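Local coordinates for protein FAD dependent oxidoreductase (Chelativorans sp. BNC1, PDB 6PXS) that acts as an FAD-dependent iminodiacetate oxidase and belongs to the DadA family of flavoprotein oxidoreductases, at residues A42-W48 with I144-V150; R63-Y68 with L337-F342; L100-E104 with L139-H143. One frame throughout, in Å; residues are numbered along the deposited sequence.

Overall arrangement
Contacts 1 and 2 meet at the flavin, whereas contact 3 is remote from it. The centres of contacts 1 and 2 are about 11 Å apart, and the two touch directly: Gly43 CA sits 3.5 Å from Leu337 CD1, and Val150 CG1 lies 3.7 Å from Tyr68 OH. Between them they hold two sides of the pyrimidine ring, contact 1 at O4 and N3, contact 2 at O2. Contact 3 joins contact 1 through the chain alone, since strand 141-144 runs straight into residues 144-150; their centres are about 16 Å apart. Contacts 2 and 3 do not touch, their nearest atoms being about 15 Å apart.

Contact 1: residues A42-W48 with I144-V150; sequences AGVVCPW and IPGGARV. With FAD (flavin-adenine dinucleotide), chain E.
Trp48 lies against the turn formed by Ile144 to Gly147, and its indole can be followed outward from CB. CG stands anti to the carbonyl carbon (chi1 -49°), and the ring then turns its six-membered half to the turn. CE3 meets Ile144 CG2 at 3.7 Å, CZ3 comes edge-on to Gly147 N, and CH2 at the tip has Gly146 O in the ring plane, 3.9 Å off. Pro47 CD sits over one face, toward the rim. The turn itself is type I, closed by Gly147 N on Ile144 O. Cys46 SG, anti to its own N, reaches Gly147 CA at 3.8 Å.

Beyond the turn the two chains run antiparallel. Val45 and Ala148 form a hydrogen-bonded pair, Val45 N to Ala148 O at 2.9 Å and Ala148 N to Val45 O at 3.1 Å, the latter nearly straight (176°). Val150 N adds a third bond, to Gly43 O. At Gly43 a beta carbon would point straight at Val150 O, and its phi of 112° also suits a residue without one. The end of the Arg149 side chain leads away from residues 42-48, its NH1 bonded to Gly84 O.

Gly43 and Val44 also bind FAD: Val44 N donates to FAD O4 at 3.1 Å, Gly43 N also bonds O4, and FAD N3 gives a weak bond to Val44 O. Residues 42-44 thus line the pyrimidine edge of the flavin pocket, with strand 148-149 pairing behind them as second shell.

Contact 2: residues R63-Y68 with L337-F342; sequences RGARYY and LTVGPF. With FAD (flavin-adenine dinucleotide), chain E.
Phe342 is gripped by Arg63 and Tyr67, and flat-group packing dominates this helix crossing. The Arg63 guanidinium lies over one face of the phenyl ring, planes 28° apart, with Arg63 CZ 3.4 Å from Phe342 CZ. With CG anti to the backbone N (chi1 -178°), Arg63 sets that carbon against Phe342 CE2; a bend at chi2 then carries the guanidinium over the ring, and NH1 forms a salt bridge with Glu357. From Tyr67 the contact is offset edge-to-face: Phe342 turns its edge to the tyrosine face, centroids 5.7 Å apart. With Arg63 replaced by an alanine, the ring of Phe342 is likely to lose the cover on that face, and Glu357 its charged mate.

Apolar contacts fill the crossing. Gly64 CA sits 3.7 Å from Phe342 CB, and a glycine here lets the axes approach to 7.5 Å at 73°. Thr338 CG2 rests on Ala65 CB at 4.0 Å, and Pro341 CG touches Tyr68 CE1 at 3.9 Å.

Among polar contacts, the Tyr68 hydroxyl is aimed at Leu337 O near the plane of its ring, though the bond is modelled too short for its length to be trusted. Thr338 binds FAD O2 twice, through N (3.0 Å) and OG1. Helix 336-352 thus presents its N-terminal turn to the flavin C2 carbonyl, as in related amine oxidases, where such a helix end probably helps to stabilise negative charge on the reduced flavin.

Contact 3: residues L100-E104 with L139-H143; sequences LDTIE and LEAIH
Ile142 and Leu100 bury the most surface here, with Glu140 contributing along the margin. Ile142 projects from strand 141-143 toward helix 100-104, and its extended chain (chi2 169°) lays CD1 against Leu100 and Glu104, one helical turn apart. There CD1 meets Glu104 CB at 3.6 Å and Leu100 CD1 at 3.8 Å. Ile103 CG2 adds a looser touch.

Leu100 answers from the helix. Its CG lies anti to the backbone N (chi1 -169°), and the two methyls divide the work. The Leu100 and Ile142 side chains slide past each other in opposite directions, with CD1 of each in touch, while Leu100 CD2 reaches Glu140 CB at 3.8 Å. Glu140 takes part mainly through CB. Its carboxylate and those of Asp101 and Glu104 gather round Arg122 on the adjoining strand 121-123, which forms salt bridges with Asp101 and Glu104 and a long, weak ion pair with Glu140.

The helix and strand axes are 9.5 Å apart and run 18° from parallel. Leu100 and, a turn on, Ile103 point at the strand, with Glu104 beside them. This is a helix laid along one face of the mixed sheet containing strands 90-93, 121-123 and 141-144, a layered alpha/beta arrangement.

Contact 1: residues A42-W48 with I144-V150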
loop_
_atom_site.group_PDB
_atom_site.type_symbol
_atom_site.label_atom_id
_atom_site.label_comp_id
_atom_site.label_asym_id
_atom_site.label_seq_id
_atom_site.Cartn_x
_atom_site.Cartn_y
_atom_site.Cartn_z
ATOM N N ALA A 42 7.270 -12.350 -14.037
ATOM C CA ALA A 42 6.354 -13.457 -13.792
ATOM C C ALA A 42 7.100 -14.666 -13.244
ATOM O O ALA A 42 6.846 -15.115 -12.121
ATOM C CB ALA A 42 5.614 -13.815 -15.082
ATOM N N GLY A 43 8.036 -15.200 -14.027
ATOM C CA GLY A 43 8.874 -16.288 -13.565
ATOM C C GLY A 43 8.642 -17.612 -14.261
ATOM O O GLY A 43 8.732 -18.667 -13.628
ATOM N N VAL A 44 8.346 -17.580 -15.556
ATOM C CA VAL A 44 8.153 -18.795 -16.339
ATOM C C VAL A 44 9.478 -19.184 -16.978
ATOM O O VAL A 44 10.179 -18.337 -17.546
ATOM C CB VAL A 44 7.067 -18.594 -17.408
ATOM C CG1 VAL A 44 6.969 -19.823 -18.298
ATOM C CG2 VAL A 44 5.731 -18.300 -16.750
ATOM N N VAL A 45 9.824 -20.467 -16.889
ATOM C CA VAL A 45 11.052 -21.005 -17.476
ATOM C C VAL A 45 10.640 -22.206 -18.325
ATOM O O VAL A 45 10.573 -23.339 -17.837
ATOM C CB VAL A 45 12.086 -21.403 -16.419
ATOM C CG1 VAL A 45 13.348 -21.924 -17.083
ATOM C CG2 VAL A 45 12.402 -20.221 -15.517
ATOM N N CYS A 46 10.374 -21.965 -19.607
ATOM C CA CYS A 46 9.911 -23.010 -20.513
ATOM C C CYS A 46 10.133 -22.564 -21.956
ATOM O O CYS A 46 9.200 -22.078 -22.607
ATOM C CB CYS A 46 8.436 -23.323 -20.257
ATOM S SG CYS A 46 7.833 -24.793 -21.112
ATOM N N PRO A 47 11.350 -22.716 -22.489
ATOM C CA PRO A 47 11.668 -22.091 -23.782
ATOM C C PRO A 47 11.230 -22.879 -25.005
ATOM O O PRO A 47 11.152 -22.293 -26.094
ATOM C CB PRO A 47 13.197 -21.985 -23.738
ATOM C CG PRO A 47 13.605 -23.189 -22.943
ATOM C CD PRO A 47 12.522 -23.392 -21.903
ATOM N N TRP A 48 10.946 -24.174 -24.874
ATOM C CA TRP A 48 10.790 -25.022 -26.050
ATOM C C TRP A 48 9.564 -24.663 -26.882
ATOM O O TRP A 48 9.491 -25.059 -28.051
ATOM C CB TRP A 48 10.719 -26.488 -25.622
ATOM C CG TRP A 48 11.817 -26.868 -24.677
ATOM C CD1 TRP A 48 13.102 -27.187 -25.000
ATOM C CD2 TRP A 48 11.727 -26.957 -23.251
ATOM N NE1 TRP A 48 13.818 -27.471 -23.864
ATOM C CE2 TRP A 48 12.996 -27.337 -22.776
ATOM C CE3 TRP A 48 10.696 -26.753 -22.329
ATOM C CZ2 TRP A 48 13.263 -27.519 -21.420
ATOM C CZ3 TRP A 48 10.962 -26.933 -20.983
ATOM C CH2 TRP A 48 12.235 -27.313 -20.542
ATOM N N ILE A 144 4.341 -30.419 -21.287
ATOM C CA ILE A 144 5.803 -30.416 -21.243
ATOM C C ILE A 144 6.228 -30.565 -19.787
ATOM O O ILE A 144 6.333 -29.557 -19.072
ATOM C CB ILE A 144 6.387 -29.131 -21.854
ATOM C CG1 ILE A 144 5.866 -28.926 -23.278
ATOM C CG2 ILE A 144 7.910 -29.192 -21.855
ATOM C CD1 ILE A 144 6.340 -27.637 -23.921
ATOM N N PRO A 145 6.487 -31.783 -19.303
ATOM C CA PRO A 145 6.807 -31.946 -17.874
ATOM C C PRO A 145 7.997 -31.122 -17.412
ATOM O O PRO A 145 8.120 -30.867 -16.208
ATOM C CB PRO A 145 7.086 -33.451 -17.744
ATOM C CG PRO A 145 6.410 -34.076 -18.919
ATOM C CD PRO A 145 6.483 -33.068 -20.021
ATOM N N GLY A 146 8.871 -30.688 -18.325
ATOM C CA GLY A 146 10.068 -29.968 -17.927
ATOM C C GLY A 146 9.855 -28.504 -17.609
ATOM O O GLY A 146 10.721 -27.887 -16.981
ATOM N N GLY A 147 8.729 -27.932 -18.029
ATOM C CA GLY A 147 8.456 -26.537 -17.745
ATOM C C GLY A 147 8.456 -26.250 -16.259
ATOM O O GLY A 147 7.853 -26.995 -15.481
ATOM N N ALA A 148 9.133 -25.181 -15.848
ATOM C CA ALA A 148 9.232 -24.809 -14.447
ATOM C C ALA A 148 8.920 -23.327 -14.287
ATOM O O ALA A 148 8.799 -22.583 -15.264
ATOM C CB ALA A 148 10.625 -25.119 -13.882
ATOM N N ARG A 149 8.785 -22.908 -13.030
ATOM C CA ARG A 149 8.578 -21.509 -12.688
ATOM C C ARG A 149 9.474 -21.156 -11.508
ATOM O O ARG A 149 10.069 -22.029 -10.872
ATOM C CB ARG A 149 7.103 -21.211 -12.376
ATOM C CG ARG A 149 6.389 -22.235 -11.492
ATOM C CD ARG A 149 6.738 -22.100 -10.012
ATOM N NE ARG A 149 5.836 -22.892 -9.177
ATOM C CZ ARG A 149 5.972 -23.062 -7.865
ATOM N NH1 ARG A 149 6.983 -22.498 -7.215
ATOM N NH2 ARG A 149 5.094 -23.800 -7.199
ATOM N N VAL A 150 9.571 -19.857 -11.225
ATOM C CA VAL A 150 10.432 -19.356 -10.158
ATOM C C VAL A 150 9.985 -17.944 -9.810
ATOM O O VAL A 150 9.352 -17.262 -10.614
ATOM C CB VAL A 150 11.922 -19.384 -10.581
ATOM C CG1 VAL A 150 12.146 -18.501 -11.804
ATOM C CG2 VAL A 150 12.812 -18.948 -9.430
HETATM P PA FAD E . 16.411 -4.689 -13.841
HETATM O O1A FAD E . 15.453 -3.582 -14.078
HETATM O O2A FAD E . 15.843 -5.842 -13.008
HETATM O O5B FAD E . 17.741 -4.177 -13.184
HETATM C C5B FAD E . 18.192 -2.819 -13.362
HETATM C C4B FAD E . 18.663 -2.291 -12.032
HETATM O O4B FAD E . 19.700 -1.302 -12.243
HETATM C C3B FAD E . 17.582 -1.605 -11.198
HETATM O O3B FAD E . 17.720 -1.947 -9.824
HETATM C C2B FAD E . 17.858 -0.119 -11.439
HETATM O O2B FAD E . 17.406 0.698 -10.366
HETATM C C1B FAD E . 19.381 -0.134 -11.520
HETATM N N9A FAD E . 19.964 1.014 -12.205
HETATM C C8A FAD E . 19.699 1.445 -13.478
HETATM N N7A FAD E . 20.373 2.515 -13.830
HETATM C C5A FAD E . 21.133 2.807 -12.707
HETATM C C6A FAD E . 22.065 3.825 -12.430
HETATM N N6A FAD E . 22.403 4.781 -13.300
HETATM N N1A FAD E . 22.644 3.830 -11.209
HETATM C C2A FAD E . 22.311 2.880 -10.331
HETATM N N3A FAD E . 21.447 1.873 -10.483
HETATM C C4A FAD E . 20.889 1.892 -11.698
HETATM N N1 FAD E . 11.415 -13.055 -17.973
HETATM C C2 FAD E . 11.322 -14.416 -18.014
HETATM O O2 FAD E . 12.298 -15.124 -18.286
HETATM N N3 FAD E . 10.112 -15.032 -17.744
HETATM C C4 FAD E . 8.932 -14.392 -17.426
HETATM O O4 FAD E . 7.915 -15.047 -17.207
HETATM C C4X FAD E . 9.039 -12.946 -17.388
HETATM N N5 FAD E . 7.971 -12.260 -17.095
HETATM C C5X FAD E . 8.072 -10.879 -17.057
HETATM C C6 FAD E . 6.937 -10.131 -16.746
HETATM C C7 FAD E . 6.987 -8.742 -16.689
HETATM C C7M FAD E . 5.740 -7.969 -16.350
HETATM C C8 FAD E . 8.195 -8.080 -16.958
HETATM C C8M FAD E . 8.281 -6.577 -16.908
HETATM C C9 FAD E . 9.329 -8.824 -17.268
HETATM C C9A FAD E . 9.279 -10.213 -17.320
HETATM N N10 FAD E . 10.412 -10.993 -17.629
HETATM C C10 FAD E . 10.326 -12.366 -17.676
HETATM C "C1'" FAD E . 11.705 -10.356 -17.930
HETATM C "C2'" FAD E . 12.559 -10.105 -16.688
HETATM O "O2'" FAD E . 11.739 -9.674 -15.602
HETATM C "C3'" FAD E . 13.586 -9.018 -17.003
HETATM O "O3'" FAD E . 14.119 -9.241 -18.304
HETATM C "C4'" FAD E . 14.752 -8.943 -16.016
HETATM O "O4'" FAD E . 14.235 -8.741 -14.702
HETATM C "C5'" FAD E . 15.713 -7.831 -16.377
HETATM O "O5'" FAD E . 16.737 -7.741 -15.364
HETATM P P FAD E . 17.805 -6.585 -15.393
HETATM O O1P FAD E . 18.432 -6.525 -16.790
HETATM O O2P FAD E . 18.769 -6.689 -14.268
HETATM O O3P FAD E . 16.902 -5.287 -15.223
#

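Contact 2: residues R63-Y68 with L337-F342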
loop_
_atom_site.group_PDB
_atom_site.type_symbol
_atom_site.label_atom_id
_atom_site.label_comp_id
_atom_site.label_asym_id
_atom_site.label_seq_id
_atom_site.Cartn_x
_atom_site.Cartn_y
_atom_site.Cartn_z
ATOM N N ARG A 63 19.856 -22.525 -23.255
ATOM C CA ARG A 63 21.021 -22.777 -22.415
ATOM C C ARG A 63 20.788 -22.274 -20.996
ATOM O O ARG A 63 21.094 -22.973 -20.023
ATOM C CB ARG A 63 22.253 -22.116 -23.035
ATOM C CG ARG A 63 23.558 -22.336 -22.282
ATOM C CD ARG A 63 23.977 -23.798 -22.277
ATOM N NE ARG A 63 25.349 -23.965 -21.801
ATOM C CZ ARG A 63 25.722 -23.862 -20.528
ATOM N NH1 ARG A 63 26.995 -24.031 -20.194
ATOM N NH2 ARG A 63 24.828 -23.581 -19.588
ATOM N N GLY A 64 20.236 -21.066 -20.857
ATOM C CA GLY A 64 19.953 -20.523 -19.541
ATOM C C GLY A 64 18.872 -21.269 -18.788
ATOM O O GLY A 64 18.800 -21.159 -17.561
ATOM N N ALA A 65 18.027 -22.020 -19.497
ATOM C CA ALA A 65 17.009 -22.823 -18.829
ATOM C C ALA A 65 17.614 -24.070 -18.196
ATOM O O ALA A 65 17.189 -24.487 -17.114
ATOM C CB ALA A 65 15.913 -23.210 -19.820
ATOM N N ARG A 66 18.605 -24.677 -18.855
ATOM C CA ARG A 66 19.252 -25.855 -18.288
ATOM C C ARG A 66 20.135 -25.494 -17.104
ATOM O O ARG A 66 20.317 -26.311 -16.195
ATOM C CB ARG A 66 20.078 -26.573 -19.356
ATOM C CG ARG A 66 19.257 -27.219 -20.462
ATOM C CD ARG A 66 20.089 -28.224 -21.246
ATOM N NE ARG A 66 21.269 -27.613 -21.855
ATOM C CZ ARG A 66 21.317 -27.121 -23.091
ATOM N NH1 ARG A 66 20.249 -27.157 -23.877
ATOM N NH2 ARG A 66 22.444 -26.591 -23.544
ATOM N N TYR A 67 20.692 -24.281 -17.091
ATOM C CA TYR A 67 21.553 -23.879 -15.986
ATOM C C TYR A 67 20.793 -23.790 -14.671
ATOM O O TYR A 67 21.419 -23.801 -13.604
ATOM C CB TYR A 67 22.218 -22.535 -16.298
ATOM C CG TYR A 67 23.193 -22.081 -15.235
ATOM C CD1 TYR A 67 24.150 -22.949 -14.732
ATOM C CD2 TYR A 67 23.162 -20.785 -14.741
ATOM C CE1 TYR A 67 25.045 -22.544 -13.762
ATOM C CE2 TYR A 67 24.055 -20.370 -13.770
ATOM C CZ TYR A 67 24.992 -21.256 -13.285
ATOM O OH TYR A 67 25.886 -20.856 -12.320
ATOM N N TYR A 68 19.461 -23.708 -14.718
ATOM C CA TYR A 68 18.689 -23.601 -13.485
ATOM C C TYR A 68 18.890 -24.813 -12.587
ATOM O O TYR A 68 18.895 -24.677 -11.359
ATOM C CB TYR A 68 17.207 -23.418 -13.805
ATOM C CG TYR A 68 16.745 -21.982 -13.709
ATOM C CD1 TYR A 68 16.964 -21.088 -14.750
ATOM C CD2 TYR A 68 16.093 -21.519 -12.575
ATOM C CE1 TYR A 68 16.545 -19.774 -14.663
ATOM C CE2 TYR A 68 15.668 -20.208 -12.480
ATOM C CZ TYR A 68 15.897 -19.341 -13.526
ATOM O OH TYR A 68 15.477 -18.036 -13.429
ATOM N N LEU A 337 14.516 -13.633 -16.790
ATOM C CA LEU A 337 14.563 -14.591 -15.693
ATOM C C LEU A 337 15.096 -15.940 -16.161
ATOM O O LEU A 337 15.689 -16.683 -15.371
ATOM C CB LEU A 337 13.177 -14.745 -15.066
ATOM C CG LEU A 337 12.542 -13.448 -14.551
ATOM C CD1 LEU A 337 11.233 -13.745 -13.842
ATOM C CD2 LEU A 337 13.489 -12.691 -13.626
ATOM N N THR A 338 14.909 -16.268 -17.439
ATOM C CA THR A 338 15.487 -17.490 -17.985
ATOM C C THR A 338 16.941 -17.280 -18.392
ATOM O O THR A 338 17.801 -18.117 -18.094
ATOM C CB THR A 338 14.668 -17.970 -19.184
ATOM O OG1 THR A 338 13.311 -18.198 -18.784
ATOM C CG2 THR A 338 15.249 -19.255 -19.751
ATOM N N VAL A 339 17.230 -16.166 -19.066
ATOM C CA VAL A 339 18.578 -15.923 -19.568
ATOM C C VAL A 339 19.474 -15.311 -18.496
ATOM O O VAL A 339 20.674 -15.605 -18.447
ATOM C CB VAL A 339 18.514 -15.021 -20.812
ATOM C CG1 VAL A 339 19.915 -14.679 -21.300
ATOM C CG2 VAL A 339 17.706 -15.690 -21.911
ATOM N N GLY A 340 18.916 -14.467 -17.632
ATOM C CA GLY A 340 19.684 -13.692 -16.685
ATOM C C GLY A 340 20.723 -14.485 -15.918
ATOM O O GLY A 340 21.926 -14.209 -15.992
ATOM N N PRO A 341 20.275 -15.485 -15.151
ATOM C CA PRO A 341 21.228 -16.253 -14.328
ATOM C C PRO A 341 22.447 -16.740 -15.094
ATOM O O PRO A 341 23.583 -16.494 -14.668
ATOM C CB PRO A 341 20.364 -17.409 -13.807
ATOM C CG PRO A 341 18.977 -16.856 -13.782
ATOM C CD PRO A 341 18.887 -15.941 -14.970
ATOM N N PHE A 342 22.247 -17.425 -16.222
ATOM C CA PHE A 342 23.389 -17.896 -16.997
ATOM C C PHE A 342 24.134 -16.733 -17.645
ATOM O O PHE A 342 25.369 -16.739 -17.706
ATOM C CB PHE A 342 22.933 -18.897 -18.057
ATOM C CG PHE A 342 24.057 -19.460 -18.878
ATOM C CD1 PHE A 342 25.053 -20.218 -18.284
ATOM C CD2 PHE A 342 24.116 -19.238 -20.242
ATOM C CE1 PHE A 342 26.091 -20.739 -19.035
ATOM C CE2 PHE A 342 25.153 -19.758 -21.000
ATOM C CZ PHE A 342 26.139 -20.511 -20.395
HETATM P PA FAD E . 16.411 -4.689 -13.841
HETATM O O1A FAD E . 15.453 -3.582 -14.078
HETATM O O2A FAD E . 15.843 -5.842 -13.008
HETATM O O5B FAD E . 17.741 -4.177 -13.184
HETATM C C5B FAD E . 18.192 -2.819 -13.362
HETATM C C4B FAD E . 18.663 -2.291 -12.032
HETATM O O4B FAD E . 19.700 -1.302 -12.243
HETATM C C3B FAD E . 17.582 -1.605 -11.198
HETATM O O3B FAD E . 17.720 -1.947 -9.824
HETATM C C2B FAD E . 17.858 -0.119 -11.439
HETATM O O2B FAD E . 17.406 0.698 -10.366
HETATM C C1B FAD E . 19.381 -0.134 -11.520
HETATM N N9A FAD E . 19.964 1.014 -12.205
HETATM C C8A FAD E . 19.699 1.445 -13.478
HETATM N N7A FAD E . 20.373 2.515 -13.830
HETATM C C5A FAD E . 21.133 2.807 -12.707
HETATM C C6A FAD E . 22.065 3.825 -12.430
HETATM N N6A FAD E . 22.403 4.781 -13.300
HETATM N N1A FAD E . 22.644 3.830 -11.209
HETATM C C2A FAD E . 22.311 2.880 -10.331
HETATM N N3A FAD E . 21.447 1.873 -10.483
HETATM C C4A FAD E . 20.889 1.892 -11.698
HETATM N N1 FAD E . 11.415 -13.055 -17.973
HETATM C C2 FAD E . 11.322 -14.416 -18.014
HETATM O O2 FAD E . 12.298 -15.124 -18.286
HETATM N N3 FAD E . 10.112 -15.032 -17.744
HETATM C C4 FAD E . 8.932 -14.392 -17.426
HETATM O O4 FAD E . 7.915 -15.047 -17.207
HETATM C C4X FAD E . 9.039 -12.946 -17.388
HETATM N N5 FAD E . 7.971 -12.260 -17.095
HETATM C C5X FAD E . 8.072 -10.879 -17.057
HETATM C C6 FAD E . 6.937 -10.131 -16.746
HETATM C C7 FAD E . 6.987 -8.742 -16.689
HETATM C C7M FAD E . 5.740 -7.969 -16.350
HETATM C C8 FAD E . 8.195 -8.080 -16.958
HETATM C C8M FAD E . 8.281 -6.577 -16.908
HETATM C C9 FAD E . 9.329 -8.824 -17.268
HETATM C C9A FAD E . 9.279 -10.213 -17.320
HETATM N N10 FAD E . 10.412 -10.993 -17.629
HETATM C C10 FAD E . 10.326 -12.366 -17.676
HETATM C "C1'" FAD E . 11.705 -10.356 -17.930
HETATM C "C2'" FAD E . 12.559 -10.105 -16.688
HETATM O "O2'" FAD E . 11.739 -9.674 -15.602
HETATM C "C3'" FAD E . 13.586 -9.018 -17.003
HETATM O "O3'" FAD E . 14.119 -9.241 -18.304
HETATM C "C4'" FAD E . 14.752 -8.943 -16.016
HETATM O "O4'" FAD E . 14.235 -8.741 -14.702
HETATM C "C5'" FAD E . 15.713 -7.831 -16.377
HETATM O "O5'" FAD E . 16.737 -7.741 -15.364
HETATM P P FAD E . 17.805 -6.585 -15.393
HETATM O O1P FAD E . 18.432 -6.525 -16.790
HETATM O O2P FAD E . 18.769 -6.689 -14.268
HETATM O O3P FAD E . 16.902 -5.287 -15.223
#

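Contact 3: residues L100-E104 with L139-H143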
loop_
_atom_site.group_PDB
_atom_site.type_symbol
_atom_site.label_atom_id
_atom_site.label_comp_id
_atom_site.label_asym_id
_atom_site.label_seq_id
_atom_site.Cartn_x
_atom_site.Cartn_y
_atom_site.Cartn_z
ATOM N N LEU A 100 -2.435 -25.606 -33.070
ATOM C CA LEU A 100 -1.915 -26.483 -32.027
ATOM C C LEU A 100 -1.066 -27.600 -32.619
ATOM O O LEU A 100 -0.113 -28.059 -31.981
ATOM C CB LEU A 100 -3.068 -27.063 -31.206
ATOM C CG LEU A 100 -2.692 -27.797 -29.917
ATOM C CD1 LEU A 100 -1.914 -26.891 -28.970
ATOM C CD2 LEU A 100 -3.937 -28.331 -29.230
ATOM N N ASP A 101 -1.390 -28.044 -33.836
ATOM C CA ASP A 101 -0.552 -29.031 -34.507
ATOM C C ASP A 101 0.770 -28.415 -34.948
ATOM O O ASP A 101 1.821 -29.063 -34.867
ATOM C CB ASP A 101 -1.294 -29.617 -35.708
ATOM C CG ASP A 101 -2.611 -30.261 -35.323
ATOM O OD1 ASP A 101 -2.738 -30.711 -34.165
ATOM O OD2 ASP A 101 -3.521 -30.317 -36.177
ATOM N N THR A 102 0.737 -27.167 -35.419
ATOM C CA THR A 102 1.973 -26.483 -35.784
ATOM C C THR A 102 2.870 -26.292 -34.568
ATOM O O THR A 102 4.087 -26.500 -34.644
ATOM C CB THR A 102 1.655 -25.134 -36.430
ATOM O OG1 THR A 102 0.944 -25.345 -37.656
ATOM C CG2 THR A 102 2.932 -24.352 -36.713
ATOM N N ILE A 103 2.287 -25.898 -33.435
ATOM C CA ILE A 103 3.077 -25.713 -32.221
ATOM C C ILE A 103 3.672 -27.039 -31.769
ATOM O O ILE A 103 4.844 -27.111 -31.382
ATOM C CB ILE A 103 2.216 -25.070 -31.119
ATOM C CG1 ILE A 103 1.817 -23.649 -31.523
ATOM C CG2 ILE A 103 2.972 -25.063 -29.798
ATOM C CD1 ILE A 103 0.674 -23.073 -30.713
ATOM N N GLU A 104 2.874 -28.111 -31.812
ATOM C CA GLU A 104 3.398 -29.429 -31.476
ATOM C C GLU A 104 4.610 -29.775 -32.330
ATOM O O GLU A 104 5.527 -30.457 -31.861
ATOM C CB GLU A 104 2.306 -30.487 -31.650
ATOM C CG GLU A 104 2.701 -31.880 -31.174
ATOM C CD GLU A 104 1.627 -32.917 -31.444
ATOM O OE1 GLU A 104 1.811 -34.086 -31.043
ATOM O OE2 GLU A 104 0.598 -32.563 -32.058
ATOM N N LEU A 139 -10.498 -27.701 -23.569
ATOM C CA LEU A 139 -9.214 -27.254 -24.094
ATOM C C LEU A 139 -8.285 -28.446 -24.289
ATOM O O LEU A 139 -7.994 -29.176 -23.334
ATOM C CB LEU A 139 -8.576 -26.231 -23.154
ATOM C CG LEU A 139 -9.237 -24.852 -23.125
ATOM C CD1 LEU A 139 -8.731 -24.039 -21.945
ATOM C CD2 LEU A 139 -8.983 -24.108 -24.425
ATOM N N GLU A 140 -7.835 -28.641 -25.525
ATOM C CA GLU A 140 -6.702 -29.513 -25.790
ATOM C C GLU A 140 -5.410 -28.772 -25.453
ATOM O O GLU A 140 -5.358 -27.539 -25.445
ATOM C CB GLU A 140 -6.681 -29.959 -27.252
ATOM C CG GLU A 140 -7.979 -30.575 -27.747
ATOM C CD GLU A 140 -7.932 -30.916 -29.227
ATOM O OE1 GLU A 140 -6.817 -31.020 -29.779
ATOM O OE2 GLU A 140 -9.010 -31.075 -29.838
ATOM N N ALA A 141 -4.359 -29.537 -25.175
ATOM C CA ALA A 141 -3.104 -28.933 -24.751
ATOM C C ALA A 141 -1.955 -29.887 -25.035
ATOM O O ALA A 141 -2.152 -31.061 -25.359
ATOM C CB ALA A 141 -3.144 -28.563 -23.265
ATOM N N ILE A 142 -0.743 -29.354 -24.905
ATOM C CA ILE A 142 0.492 -30.115 -25.031
ATOM C C ILE A 142 1.216 -30.031 -23.696
ATOM O O ILE A 142 1.473 -28.930 -23.193
ATOM C CB ILE A 142 1.377 -29.579 -26.171
ATOM C CG1 ILE A 142 0.621 -29.645 -27.500
ATOM C CG2 ILE A 142 2.679 -30.370 -26.250
ATOM C CD1 ILE A 142 1.306 -28.911 -28.630
ATOM N N HIS A 143 1.540 -31.185 -23.125
ATOM C CA HIS A 143 2.124 -31.262 -21.793
ATOM C C HIS A 143 3.641 -31.362 -21.908
ATOM O O HIS A 143 4.159 -32.281 -22.550
ATOM C CB HIS A 143 1.560 -32.459 -21.030
ATOM C CG HIS A 143 1.974 -32.508 -19.593
ATOM N ND1 HIS A 143 2.975 -33.336 -19.133
ATOM C CD2 HIS A 143 1.520 -31.830 -18.512
ATOM C CE1 HIS A 143 3.120 -33.166 -17.832
ATOM N NE2 HIS A 143 2.250 -32.257 -17.431
#